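PDB 4K7J: GDSL-like Lipase/Acylhydrolase family protein from Neisseria meningitidis, which removes O-acetyl groups from peptidoglycan by hydrolysis, probably with the catalytic triad mechanism of the SGNH esterases. Local coordinates for residues A[149-154]-A[187-192]; A[135-140]-A[198-203]; A[268-273]-A[280-285]. All coordinates share one frame; numbering follows the deposited sequence. Where two conformers were deposited one is given.

Contact 1. Residues A[149-154]-A[187-192]; sequences VSLFAK and LTIHTE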
ATOM      1  N   VAL A 149      -1.776  11.644  14.614  1.00 25.04           N
ATOM      2  CA  VAL A 149      -2.905  11.160  13.838  1.00 20.39           C
ATOM      3  C   VAL A 149      -3.229  12.148  12.737  1.00 22.70           C
ATOM      4  O   VAL A 149      -3.374  13.348  12.985  1.00 17.33           O
ATOM      5  CB  VAL A 149      -4.148  10.935  14.720  1.00 18.84           C
ATOM      6  CG1 VAL A 149      -5.341  10.467  13.872  1.00 15.83           C
ATOM      7  CG2 VAL A 149      -3.832   9.923  15.797  1.00 19.43           C
ATOM      8  N   SER A 150      -3.325  11.635  11.515  1.00 16.25           N
ATOM      9  CA  SER A 150      -3.787  12.411  10.382  1.00 13.39           C
ATOM     10  C   SER A 150      -4.921  11.630   9.707  1.00 21.63           C
ATOM     11  O   SER A 150      -4.923  10.392   9.730  1.00 22.11           O
ATOM     12  CB  SER A 150      -2.636  12.647   9.401  1.00 23.08           C
ATOM     13  OG  SER A 150      -1.674  13.543   9.930  1.00 23.79           O
ATOM     14  N   LEU A 151      -5.892  12.330   9.123  1.00 15.84           N
ATOM     15  CA  LEU A 151      -6.979  11.640   8.429  1.00 17.09           C
ATOM     16  C   LEU A 151      -7.289  12.314   7.114  1.00 15.63           C
ATOM     17  O   LEU A 151      -7.489  13.530   7.078  1.00 16.59           O
ATOM     18  CB  LEU A 151      -8.281  11.668   9.239  1.00 19.47           C
ATOM     19  CG  LEU A 151      -8.409  11.491  10.745  1.00 22.53           C
ATOM     20  CD1 LEU A 151      -7.859  12.695  11.504  1.00 21.41           C
ATOM     21  CD2 LEU A 151      -9.879  11.300  11.050  1.00 24.54           C
ATOM     22  N   PHE A 152      -7.396  11.542   6.038  1.00 14.46           N
ATOM     23  CA  PHE A 152      -8.039  12.099   4.853  1.00 11.74           C
ATOM     24  C   PHE A 152      -9.521  12.242   5.171  1.00 11.55           C
ATOM     25  O   PHE A 152     -10.134  11.313   5.690  1.00 15.41           O
ATOM     26  CB  PHE A 152      -7.842  11.210   3.622  1.00 10.62           C
ATOM     27  CG  PHE A 152      -6.457  11.278   3.034  1.00 13.11           C
ATOM     28  CD1 PHE A 152      -6.144  12.230   2.075  1.00 12.27           C
ATOM     29  CD2 PHE A 152      -5.470  10.392   3.442  1.00 10.74           C
ATOM     30  CE1 PHE A 152      -4.869  12.295   1.527  1.00 11.61           C
ATOM     31  CE2 PHE A 152      -4.187  10.447   2.890  1.00 11.56           C
ATOM     32  CZ  PHE A 152      -3.895  11.405   1.929  1.00 14.92           C
ATOM     33  N   ALA A 153     -10.100  13.394   4.864  1.00 12.62           N
ATOM     34  CA  ALA A 153     -11.480  13.664   5.267  1.00 14.15           C
ATOM     35  C   ALA A 153     -12.145  14.692   4.374  1.00 11.29           C
ATOM     36  O   ALA A 153     -11.510  15.654   3.953  1.00 15.05           O
ATOM     37  CB  ALA A 153     -11.523  14.131   6.724  1.00 12.54           C
ATOM     38  N   LYS A 154     -13.422  14.483   4.077  1.00 13.23           N
ATOM     39  CA  LYS A 154     -14.201  15.466   3.346  1.00 13.37           C
ATOM     40  C   LYS A 154     -15.530  15.729   4.037  1.00 17.93           C
ATOM     41  O   LYS A 154     -16.390  14.852   4.099  1.00 16.67           O
ATOM     42  CB  LYS A 154     -14.459  15.018   1.909  1.00 18.34           C
ATOM     43  CG  LYS A 154     -15.197  16.079   1.100  1.00 15.57           C
ATOM     44  CD  LYS A 154     -15.388  15.669  -0.357  1.00 18.17           C
ATOM     45  CE  LYS A 154     -16.351  14.516  -0.488  1.00 17.55           C
ATOM     46  NZ  LYS A 154     -16.697  14.302  -1.929  1.00 19.72           N
ATOM     47  N   LEU A 187      -8.492   4.600  19.486  1.00 20.62           N
ATOM     48  CA  LEU A 187      -8.790   5.888  18.902  1.00 26.00           C
ATOM     49  C   LEU A 187     -10.266   5.904  18.562  1.00 19.66           C
ATOM     50  O   LEU A 187     -10.719   5.067  17.795  1.00 21.11           O
ATOM     51  CB  LEU A 187      -7.985   6.046  17.609  1.00 21.10           C
ATOM     52  CG  LEU A 187      -8.052   7.359  16.848  1.00 25.40           C
ATOM     53  CD1 LEU A 187      -7.552   8.424  17.766  1.00 30.65           C
ATOM     54  CD2 LEU A 187      -7.171   7.299  15.606  1.00 30.18           C
ATOM     55  N   THR A 188     -11.009   6.853  19.121  1.00 22.06           N
ATOM     56  CA  THR A 188     -12.447   6.942  18.864  1.00 19.89           C
ATOM     57  C   THR A 188     -12.786   8.251  18.169  1.00 18.83           C
ATOM     58  O   THR A 188     -12.452   9.322  18.654  1.00 19.07           O
ATOM     59  CB  THR A 188     -13.258   6.792  20.158  1.00 23.40           C
ATOM     60  OG1 THR A 188     -13.042   5.482  20.688  1.00 20.88           O
ATOM     61  CG2 THR A 188     -14.751   6.973  19.890  1.00 18.42           C
ATOM     62  N   ILE A 189     -13.440   8.142  17.018  1.00 14.84           N
ATOM     63  CA  ILE A 189     -13.772   9.290  16.200  1.00 18.43           C
ATOM     64  C   ILE A 189     -15.284   9.396  16.069  1.00 22.94           C
ATOM     65  O   ILE A 189     -15.953   8.436  15.664  1.00 15.55           O
ATOM     66  CB  ILE A 189     -13.141   9.165  14.796  1.00 16.82           C
ATOM     67  CG1 ILE A 189     -11.626   8.976  14.924  1.00 20.21           C
ATOM     68  CG2 ILE A 189     -13.467  10.385  13.947  1.00 13.61           C
ATOM     69  CD1 ILE A 189     -10.964   8.510  13.645  1.00 22.22           C
ATOM     70  N   HIS A 190     -15.808  10.568  16.422  1.00 19.06           N
ATOM     71  CA  HIS A 190     -17.250  10.811  16.463  1.00 19.98           C
ATOM     72  C   HIS A 190     -17.608  11.885  15.451  1.00 15.88           C
ATOM     73  O   HIS A 190     -16.944  12.920  15.383  1.00 20.98           O
ATOM     74  CB  HIS A 190     -17.665  11.295  17.870  1.00 18.14           C
ATOM     75  CG  HIS A 190     -17.712  10.209  18.902  1.00 20.79           C
ATOM     76  ND1 HIS A 190     -17.676  10.464  20.258  1.00 21.81           N
ATOM     77  CD2 HIS A 190     -17.804   8.862  18.776  1.00 21.98           C
ATOM     78  CE1 HIS A 190     -17.745   9.323  20.921  1.00 22.19           C
ATOM     79  NE2 HIS A 190     -17.819   8.336  20.045  1.00 20.27           N
ATOM     80  N   THR A 191     -18.652  11.652  14.668  1.00 14.71           N
ATOM     81  CA  THR A 191     -19.089  12.647  13.688  1.00 16.59           C
ATOM     82  C   THR A 191     -20.547  13.012  13.904  1.00 21.14           C
ATOM     83  O   THR A 191     -21.446  12.207  13.650  1.00 18.50           O
ATOM     84  CB  THR A 191     -18.890  12.166  12.231  1.00 14.45           C
ATOM     85  OG1 THR A 191     -19.584  10.929  12.028  1.00 19.43           O
ATOM     86  CG2 THR A 191     -17.415  11.942  11.938  1.00 16.57           C
ATOM     87  N   GLU A 192     -20.780  14.230  14.382  1.00 20.56           N
ATOM     88  CA  GLU A 192     -22.140  14.698  14.587  1.00 19.15           C
ATOM     89  C   GLU A 192     -22.879  14.742  13.253  1.00 18.88           C
ATOM     90  O   GLU A 192     -23.967  14.202  13.137  1.00 20.27           O
ATOM     91  CB  GLU A 192     -22.151  16.065  15.279  1.00 16.61           C
ATOM     92  CG  GLU A 192     -23.471  16.833  15.159  1.00 18.91           C
ATOM     93  CD  GLU A 192     -24.610  16.246  15.989  1.00 22.17           C
ATOM     94  OE1 GLU A 192     -24.423  15.201  16.659  1.00 18.74           O
ATOM     95  OE2 GLU A 192     -25.704  16.844  15.965  1.00 20.91           O
TER
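Val-149 and Leu-187 point their side chains straight at each other, and two residues further along each strand Leu-151 and Ile-189 do the same. Both meetings are tip to tip: methyl against methyl, each side chain reaching out from its own backbone across the gap. In the first pair Val-149 CG1 lies 4.0 Å from Leu-187 CD2. The valine branch that makes this touch stands anti to the backbone N (chi1 178°); CG2 lies only slightly farther off, and Leu-187 CD2 therefore faces both valine methyls. The second pair brings Leu-151 CD2 to 4.0 Å from Ile-189 CD1, so one arm of the leucine fork meets the end of the extended isoleucine chain. The other arm turns back along its own strand, with Leu-151 CD1 4.1 Å from Val-149 CG1, and so the two residues of this strand also close up on each other.

The strands run in roughly the same direction but sit too far apart to share hydrogen bonds. Their CA atoms are 9.4 Å apart at Val-149 and Leu-187 and 10.6 Å apart at Leu-151 and Ile-189. Each is hydrogen-bonded within its own sheet instead; Val-149 and Leu-151, for example, pair with Thr-181 and Leu-179 of strand 177-183. Strand alternation sends Ser-150 and Thr-188 to the outer faces, where their hydroxyls bond to Asp-180 and Thr-136. Leu-187 and Ile-189 also touch Ile-202 and Ile-200 of strand 195-203, which widens the apolar layer.

Two antiparallel sheets facing each other over aliphatic side chains that meet end to end make a beta-sandwich, consistent with the galactose-binding-like fold expected for the N-terminal domain of peptidoglycan O-acetylesterases.

Contact 2. Residues A[135-140]-A[198-203]; sequences MTLTAS and GFINIE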
ATOM      1  N   MET A 135     -16.558   5.545  15.224  1.00 18.14           N
ATOM      2  CA  MET A 135     -15.580   4.527  14.844  1.00 17.80           C
ATOM      3  C   MET A 135     -14.477   4.462  15.883  1.00 19.09           C
ATOM      4  O   MET A 135     -13.905   5.484  16.260  1.00 20.89           O
ATOM      5  CB  MET A 135     -14.974   4.808  13.461  1.00 14.31           C
ATOM      6  CG  MET A 135     -13.916   3.785  13.028  1.00 17.57           C
ATOM      7  SD  MET A 135     -14.573   2.096  12.917  1.00 17.73           S
ATOM      8  CE  MET A 135     -15.783   2.288  11.602  1.00 16.06           C
ATOM      9  N   THR A 136     -14.188   3.258  16.356  1.00 15.28           N
ATOM     10  CA  THR A 136     -13.077   3.062  17.271  1.00 18.29           C
ATOM     11  C   THR A 136     -12.027   2.151  16.624  1.00 25.64           C
ATOM     12  O   THR A 136     -12.345   1.066  16.131  1.00 23.55           O
ATOM     13  CB  THR A 136     -13.554   2.464  18.619  1.00 24.83           C
ATOM     14  OG1 THR A 136     -14.563   3.312  19.183  1.00 25.18           O
ATOM     15  CG2 THR A 136     -12.400   2.355  19.599  1.00 16.66           C
ATOM     16  N   LEU A 137     -10.780   2.599  16.616  1.00 22.22           N
ATOM     17  CA  LEU A 137      -9.703   1.779  16.086  1.00 19.39           C
ATOM     18  C   LEU A 137      -8.834   1.309  17.231  1.00 23.85           C
ATOM     19  O   LEU A 137      -8.342   2.117  18.036  1.00 18.74           O
ATOM     20  CB  LEU A 137      -8.862   2.549  15.068  1.00 21.08           C
ATOM     21  CG  LEU A 137      -9.579   3.044  13.811  1.00 21.98           C
ATOM     22  CD1 LEU A 137     -10.080   4.454  14.016  1.00 25.25           C
ATOM     23  CD2 LEU A 137      -8.616   2.998  12.640  1.00 24.84           C
ATOM     24  N   THR A 138      -8.665  -0.005  17.303  1.00 16.80           N
ATOM     25  CA  THR A 138      -7.889  -0.633  18.363  1.00 18.19           C
ATOM     26  C   THR A 138      -6.714  -1.368  17.741  1.00 20.40           C
ATOM     27  O   THR A 138      -6.888  -2.177  16.829  1.00 22.82           O
ATOM     28  CB  THR A 138      -8.752  -1.621  19.167  1.00 26.08           C
ATOM     29  OG1 THR A 138      -9.896  -0.934  19.690  1.00 26.13           O
ATOM     30  CG2 THR A 138      -7.955  -2.238  20.315  1.00 26.29           C
ATOM     31  N   ALA A 139      -5.514  -1.067  18.224  1.00 24.22           N
ATOM     32  CA  ALA A 139      -4.303  -1.688  17.711  1.00 29.96           C
ATOM     33  C   ALA A 139      -4.258  -3.151  18.106  1.00 30.49           C
ATOM     34  O   ALA A 139      -4.508  -3.488  19.258  1.00 33.19           O
ATOM     35  CB  ALA A 139      -3.076  -0.965  18.236  1.00 34.72           C
ATOM     36  N   SER A 140      -3.958  -4.020  17.141  0.83 35.30           N
ATOM     37  CA  SER A 140      -3.827  -5.451  17.405  0.83 35.82           C
ATOM     38  C   SER A 140      -2.651  -5.757  18.346  0.83 40.59           C
ATOM     39  O   SER A 140      -2.670  -6.752  19.068  0.83 42.85           O
ATOM     40  CB  SER A 140      -3.701  -6.236  16.092  0.83 36.71           C
ATOM     41  OG  SER A 140      -4.886  -6.132  15.316  0.83 36.75           O
ATOM     42  N   GLY A 198     -11.057   8.931   4.451  1.00 11.30           N
ATOM     43  CA  GLY A 198     -10.165   8.080   3.686  1.00 11.38           C
ATOM     44  C   GLY A 198      -9.255   7.360   4.655  1.00 13.99           C
ATOM     45  O   GLY A 198      -9.677   7.019   5.751  1.00 12.12           O
ATOM     46  N   PHE A 199      -8.011   7.120   4.264  1.00 12.15           N
ATOM     47  CA  PHE A 199      -7.098   6.425   5.155  1.00 11.83           C
ATOM     48  C   PHE A 199      -6.759   7.346   6.312  1.00 11.57           C
ATOM     49  O   PHE A 199      -6.807   8.572   6.182  1.00 12.35           O
ATOM     50  CB  PHE A 199      -5.831   5.999   4.424  1.00 11.10           C
ATOM     51  CG  PHE A 199      -5.981   4.724   3.630  1.00 17.37           C
ATOM     52  CD1 PHE A 199      -6.695   4.710   2.443  1.00 12.38           C
ATOM     53  CD2 PHE A 199      -5.400   3.546   4.074  1.00 14.91           C
ATOM     54  CE1 PHE A 199      -6.843   3.540   1.715  1.00 14.49           C
ATOM     55  CE2 PHE A 199      -5.527   2.369   3.340  1.00 17.12           C
ATOM     56  CZ  PHE A 199      -6.250   2.371   2.158  1.00 14.19           C
ATOM     57  N   ILE A 200      -6.409   6.734   7.431  1.00 13.21           N
ATOM     58  CA  ILE A 200      -6.103   7.427   8.668  1.00 13.25           C
ATOM     59  C   ILE A 200      -4.696   7.031   9.094  1.00 16.31           C
ATOM     60  O   ILE A 200      -4.400   5.848   9.253  1.00 13.93           O
ATOM     61  CB  ILE A 200      -7.074   6.994   9.769  1.00 11.66           C
ATOM     62  CG1 ILE A 200      -8.503   7.398   9.415  1.00 10.97           C
ATOM     63  CG2 ILE A 200      -6.655   7.568  11.113  1.00 16.60           C
ATOM     64  CD1 ILE A 200      -9.522   6.938  10.423  1.00 16.87           C
ATOM     65  N   ASN A 201      -3.825   8.016   9.262  1.00 16.16           N
ATOM     66  CA  ASN A 201      -2.429   7.741   9.584  1.00 17.24           C
ATOM     67  C   ASN A 201      -2.209   7.807  11.067  1.00 20.95           C
ATOM     68  O   ASN A 201      -2.572   8.791  11.704  1.00 19.78           O
ATOM     69  CB  ASN A 201      -1.499   8.752   8.931  1.00 13.41           C
ATOM     70  CG  ASN A 201      -0.038   8.363   9.075  1.00 23.46           C
ATOM     71  OD1 ASN A 201       0.289   7.180   9.140  1.00 22.63           O
ATOM     72  ND2 ASN A 201       0.845   9.358   9.146  1.00 23.00           N
ATOM     73  N   ILE A 202      -1.605   6.764  11.618  1.00 19.63           N
ATOM     74  CA  ILE A 202      -1.360   6.695  13.052  1.00 20.95           C
ATOM     75  C   ILE A 202       0.116   6.355  13.284  1.00 31.61           C
ATOM     76  O   ILE A 202       0.543   5.229  13.025  1.00 33.33           O
ATOM     77  CB  ILE A 202      -2.293   5.657  13.696  1.00 24.60           C
ATOM     78  CG1 ILE A 202      -3.755   5.990  13.350  1.00 21.80           C
ATOM     79  CG2 ILE A 202      -2.080   5.574  15.205  1.00 25.03           C
ATOM     80  CD1 ILE A 202      -4.754   4.943  13.787  1.00 30.30           C
ATOM     81  N   GLU A 203       0.882   7.342  13.755  1.00 19.74           N
ATOM     82  CA  GLU A 203       2.340   7.256  13.849  1.00 26.33           C
ATOM     83  C   GLU A 203       2.833   7.463  15.282  1.00 34.13           C
ATOM     84  O   GLU A 203       2.317   8.304  16.019  1.00 30.35           O
ATOM     85  CB  GLU A 203       3.008   8.314  12.952  1.00 22.87           C
ATOM     86  CG  GLU A 203       3.017   7.998  11.478  1.00 25.95           C
ATOM     87  CD  GLU A 203       3.710   9.065  10.650  1.00 29.06           C
ATOM     88  OE1 GLU A 203       4.072  10.130  11.205  1.00 36.43           O
ATOM     89  OE2 GLU A 203       3.893   8.837   9.435  1.00 33.02           O
TER
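Leu-137 and Ile-200 mark the approach of two strands from facing sheets, with their CA atoms 10.0 Å apart and no hydrogen bond across. The chains run in the same general sense but at a marked slant to one another, and a single leucine of 135-140 meets two residues of 198-203.

Its forked end does this by dividing: Leu-137 CD1 approaches Ile-200 CD1 at 4.4 Å, and Leu-137 CD2 approaches Ile-202 CD1 at 4.5 Å. Both isoleucines project from the same face of their strand, and each presents its terminal methyl. The leucine fork and the two isoleucines belong to the apolar interior between the two sheets of the beta-sandwich, where Leu-137 also touches His-104 of strand 102-106.

On the opposite face of 198-203, Asn-201 and Glu-203 form a polar pair. Asn-201 ND2 gives Glu-203 OE2 a nearly straight hydrogen bond of 3.1 Å (177°), in the amide plane but from well above the carboxylate plane. The same oxygen takes a salt bridge from Arg-55.

The contact between the strands is therefore wholly apolar and rather loose, whereas the buried Glu-203 carboxylate, gripped by an amide and a guanidinium, would probably stay charged.

Contact 3. Residues A[268-273]-A[280-285]; sequences DTVRQI and AGILII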
ATOM      1  N   ASP A 268       4.018   7.273 -17.209  1.00 23.47           N
ATOM      2  CA  ASP A 268       3.363   8.502 -16.762  1.00 25.99           C
ATOM      3  C   ASP A 268       3.118   8.503 -15.254  1.00 24.52           C
ATOM      4  O   ASP A 268       3.363   9.504 -14.580  1.00 24.09           O
ATOM      5  CB  ASP A 268       2.029   8.714 -17.480  1.00 27.32           C
ATOM      6  CG  ASP A 268       2.201   9.072 -18.942  1.00 44.46           C
ATOM      7  OD1 ASP A 268       3.341   9.403 -19.352  1.00 48.38           O
ATOM      8  OD2 ASP A 268       1.190   9.026 -19.680  1.00 50.93           O
ATOM      9  N   THR A 269       2.624   7.381 -14.735  1.00 18.92           N
ATOM     10  CA  THR A 269       2.335   7.262 -13.317  1.00 17.34           C
ATOM     11  C   THR A 269       3.597   7.397 -12.467  1.00 18.37           C
ATOM     12  O   THR A 269       3.584   8.077 -11.440  1.00 18.43           O
ATOM     13  CB  THR A 269       1.599   5.940 -12.985  1.00 21.12           C
ATOM     14  OG1 THR A 269       0.452   5.796 -13.829  1.00 20.40           O
ATOM     15  CG2 THR A 269       1.143   5.939 -11.539  1.00 18.37           C
ATOM     16  N   VAL A 270       4.687   6.757 -12.892  1.00 19.17           N
ATOM     17  CA  VAL A 270       5.963   6.875 -12.178  1.00 17.31           C
ATOM     18  C   VAL A 270       6.463   8.323 -12.184  1.00 19.75           C
ATOM     19  O   VAL A 270       6.897   8.844 -11.160  1.00 20.37           O
ATOM     20  CB  VAL A 270       7.043   5.934 -12.763  1.00 21.69           C
ATOM     21  CG1 VAL A 270       8.412   6.234 -12.156  1.00 23.13           C
ATOM     22  CG2 VAL A 270       6.666   4.463 -12.524  1.00 17.76           C
ATOM     23  N   ARG A 271       6.390   8.961 -13.347  1.00 18.51           N
ATOM     24  CA  ARG A 271       6.738  10.373 -13.490  1.00 23.88           C
ATOM     25  C   ARG A 271       5.953  11.218 -12.490  1.00 28.95           C
ATOM     26  O   ARG A 271       6.514  12.044 -11.751  1.00 27.31           O
ATOM     27  CB  ARG A 271       6.410  10.836 -14.912  1.00 26.64           C
ATOM     28  CG  ARG A 271       7.237  12.003 -15.398  1.00 40.09           C
ATOM     29  CD  ARG A 271       6.592  12.715 -16.595  1.00 43.47           C
ATOM     30  NE  ARG A 271       5.831  11.838 -17.491  1.00 50.98           N
ATOM     31  CZ  ARG A 271       6.359  10.886 -18.267  1.00 57.25           C
ATOM     32  NH1 ARG A 271       7.665  10.647 -18.249  1.00 50.70           N
ATOM     33  NH2 ARG A 271       5.571  10.156 -19.054  1.00 42.78           N
ATOM     34  N   GLN A 272       4.645  10.995 -12.458  1.00 20.28           N
ATOM     35  CA  GLN A 272       3.786  11.729 -11.545  1.00 20.88           C
ATOM     36  C   GLN A 272       4.101  11.496 -10.074  1.00 19.83           C
ATOM     37  O   GLN A 272       4.075  12.440  -9.275  1.00 23.20           O
ATOM     38  CB  GLN A 272       2.324  11.468 -11.874  1.00 21.50           C
ATOM     39  CG  GLN A 272       1.936  12.138 -13.181  1.00 23.14           C
ATOM     40  CD  GLN A 272       0.583  11.709 -13.680  1.00 36.39           C
ATOM     41  OE1 GLN A 272      -0.366  11.580 -12.908  1.00 43.11           O
ATOM     42  NE2 GLN A 272       0.485  11.474 -14.983  1.00 43.07           N
ATOM     43  N   ILE A 273       4.420  10.254  -9.716  1.00 17.71           N
ATOM     44  CA  ILE A 273       4.847   9.956  -8.356  1.00 17.11           C
ATOM     45  C   ILE A 273       6.108  10.747  -7.997  1.00 20.13           C
ATOM     46  O   ILE A 273       6.207  11.321  -6.910  1.00 26.76           O
ATOM     47  CB  ILE A 273       5.107   8.433  -8.155  1.00 12.59           C
ATOM     48  CG1 ILE A 273       3.787   7.650  -8.199  1.00 20.30           C
ATOM     49  CG2 ILE A 273       5.842   8.187  -6.849  1.00 16.44           C
ATOM     50  CD1 ILE A 273       3.966   6.126  -8.341  1.00 22.02           C
ATOM     51  N   ALA A 280      11.151  10.616  -2.590  1.00 25.81           N
ATOM     52  CA  ALA A 280      10.783   9.219  -2.354  1.00 23.72           C
ATOM     53  C   ALA A 280      11.493   8.233  -3.284  1.00 21.35           C
ATOM     54  O   ALA A 280      11.779   8.546  -4.435  1.00 25.46           O
ATOM     55  CB  ALA A 280       9.264   9.033  -2.453  1.00 16.82           C
ATOM     56  N   GLY A 281      11.764   7.038  -2.774  1.00 20.30           N
ATOM     57  CA  GLY A 281      12.176   5.937  -3.622  1.00 18.74           C
ATOM     58  C   GLY A 281      10.945   5.281  -4.218  1.00 21.30           C
ATOM     59  O   GLY A 281       9.847   5.422  -3.683  1.00 17.02           O
ATOM     60  N   ILE A 282      11.119   4.583  -5.336  1.00 19.88           N
ATOM     61  CA  ILE A 282      10.036   3.823  -5.950  1.00 15.54           C
ATOM     62  C   ILE A 282      10.482   2.382  -6.221  1.00 19.61           C
ATOM     63  O   ILE A 282      11.568   2.148  -6.761  1.00 14.94           O
ATOM     64  CB  ILE A 282       9.589   4.463  -7.263  1.00 15.44           C
ATOM     65  CG1 ILE A 282       9.148   5.911  -7.033  1.00 17.05           C
ATOM     66  CG2 ILE A 282       8.463   3.670  -7.872  1.00 15.52           C
ATOM     67  CD1 ILE A 282       8.801   6.627  -8.299  1.00 20.96           C
ATOM     68  N   LEU A 283       9.649   1.419  -5.836  1.00 17.13           N
ATOM     69  CA  LEU A 283       9.930   0.011  -6.091  1.00 17.82           C
ATOM     70  C   LEU A 283       8.768  -0.614  -6.844  1.00 17.69           C
ATOM     71  O   LEU A 283       7.624  -0.555  -6.388  1.00 17.68           O
ATOM     72  CB  LEU A 283      10.129  -0.748  -4.783  1.00 13.19           C
ATOM     73  CG  LEU A 283      10.138  -2.277  -4.972  1.00 19.79           C
ATOM     74  CD1 LEU A 283      11.441  -2.736  -5.596  1.00 21.53           C
ATOM     75  CD2 LEU A 283       9.868  -3.032  -3.684  1.00 16.28           C
ATOM     76  N   ILE A 284       9.056  -1.197  -8.000  1.00 13.35           N
ATOM     77  CA  ILE A 284       8.039  -1.919  -8.760  1.00 16.97           C
ATOM     78  C   ILE A 284       8.161  -3.422  -8.507  1.00 16.71           C
ATOM     79  O   ILE A 284       9.217  -4.030  -8.743  1.00 17.96           O
ATOM     80  CB  ILE A 284       8.131  -1.604 -10.263  1.00 15.53           C
ATOM     81  CG1 ILE A 284       7.648  -0.168 -10.505  1.00 15.54           C
ATOM     82  CG2 ILE A 284       7.318  -2.605 -11.076  1.00 13.51           C
ATOM     83  CD1 ILE A 284       7.812   0.326 -11.919  1.00 14.84           C
ATOM     84  N   ILE A 285       7.084  -4.010  -7.999  1.00 15.07           N
ATOM     85  CA  ILE A 285       7.031  -5.443  -7.761  1.00 14.80           C
ATOM     86  C   ILE A 285       6.491  -6.158  -9.000  1.00 16.62           C
ATOM     87  O   ILE A 285       5.305  -6.064  -9.312  1.00 15.48           O
ATOM     88  CB  ILE A 285       6.171  -5.774  -6.539  1.00 13.84           C
ATOM     89  CG1 ILE A 285       6.861  -5.257  -5.273  1.00 16.56           C
ATOM     90  CG2 ILE A 285       5.964  -7.286  -6.432  1.00 17.04           C
ATOM     91  CD1 ILE A 285       6.271  -5.796  -3.992  1.00 18.77           C
TER
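Three apolar touches carry the contact, and two of them converge on one methyl, Ile-282 CD1. Ile-273 CG2 comes to 3.6 Å from it, and Val-270 CG1 to 3.9 Å. The two helix residues, three positions apart, thus receive the end of the strand isoleucine between them, and it crosses each obliquely. Ile-282 is set up for this by a CG1 that stands anti to its carbonyl carbon (chi1 -58°) and an extended chi2, which carry CD1 out toward the helix. The other branch of the valine, Val-270 CG2, turns to Ile-284 and stands 4.3 Å from its CD1. Ile-273 continues the apolar layer onto Leu-245 of strand 242-246 and Leu-235 of helix 231-236.

The backbones meet only through these side chains. The helix lies over the strand with its axis 10.2 Å away and close to antiparallel to it (155°), and no hydrogen bond joins the two. Within the helix Ile-273 N bonds to Thr-269 O, the usual alpha-helical link from N of residue i+4 to O of residue i, while Gly-281 and Leu-283 pair with strand 242-246.

Charge is confined to the far side of the helix, where Arg-271 heads away from the strand and forms a salt bridge with Asp-268. The modelled separation there is too short to be taken literally.

Strand 242-246, helix 259-276 and strand 281-286 form a beta-alpha-beta crossover of the SGNH hydrolase alpha/beta fold. In this contact the amphipathic helix is held on the sheet by aliphatic packing alone.

Overall arrangement
From the N terminus the chain first lays down strands 28-30 and 53-60 of the hydrolase sheet, then enters the beta-sandwich. Contact 2 opens at 135-140, and 149-154 follows as the first half of contact 1. Contact 1 closes at 187-192 and contact 2 at 198-203, so the smaller loop lies within the larger. Their centres are about 9 Å apart, and neighbouring strands link them directly: 133-139 beside 187-191 in one sheet, 147-155 beside 195-203 in the other. Contact 3 comes later, a short helix-to-strand closure in the alpha/beta domain, with its centre about 29 Å from that of contact 1 and about 26 Å from that of contact 2.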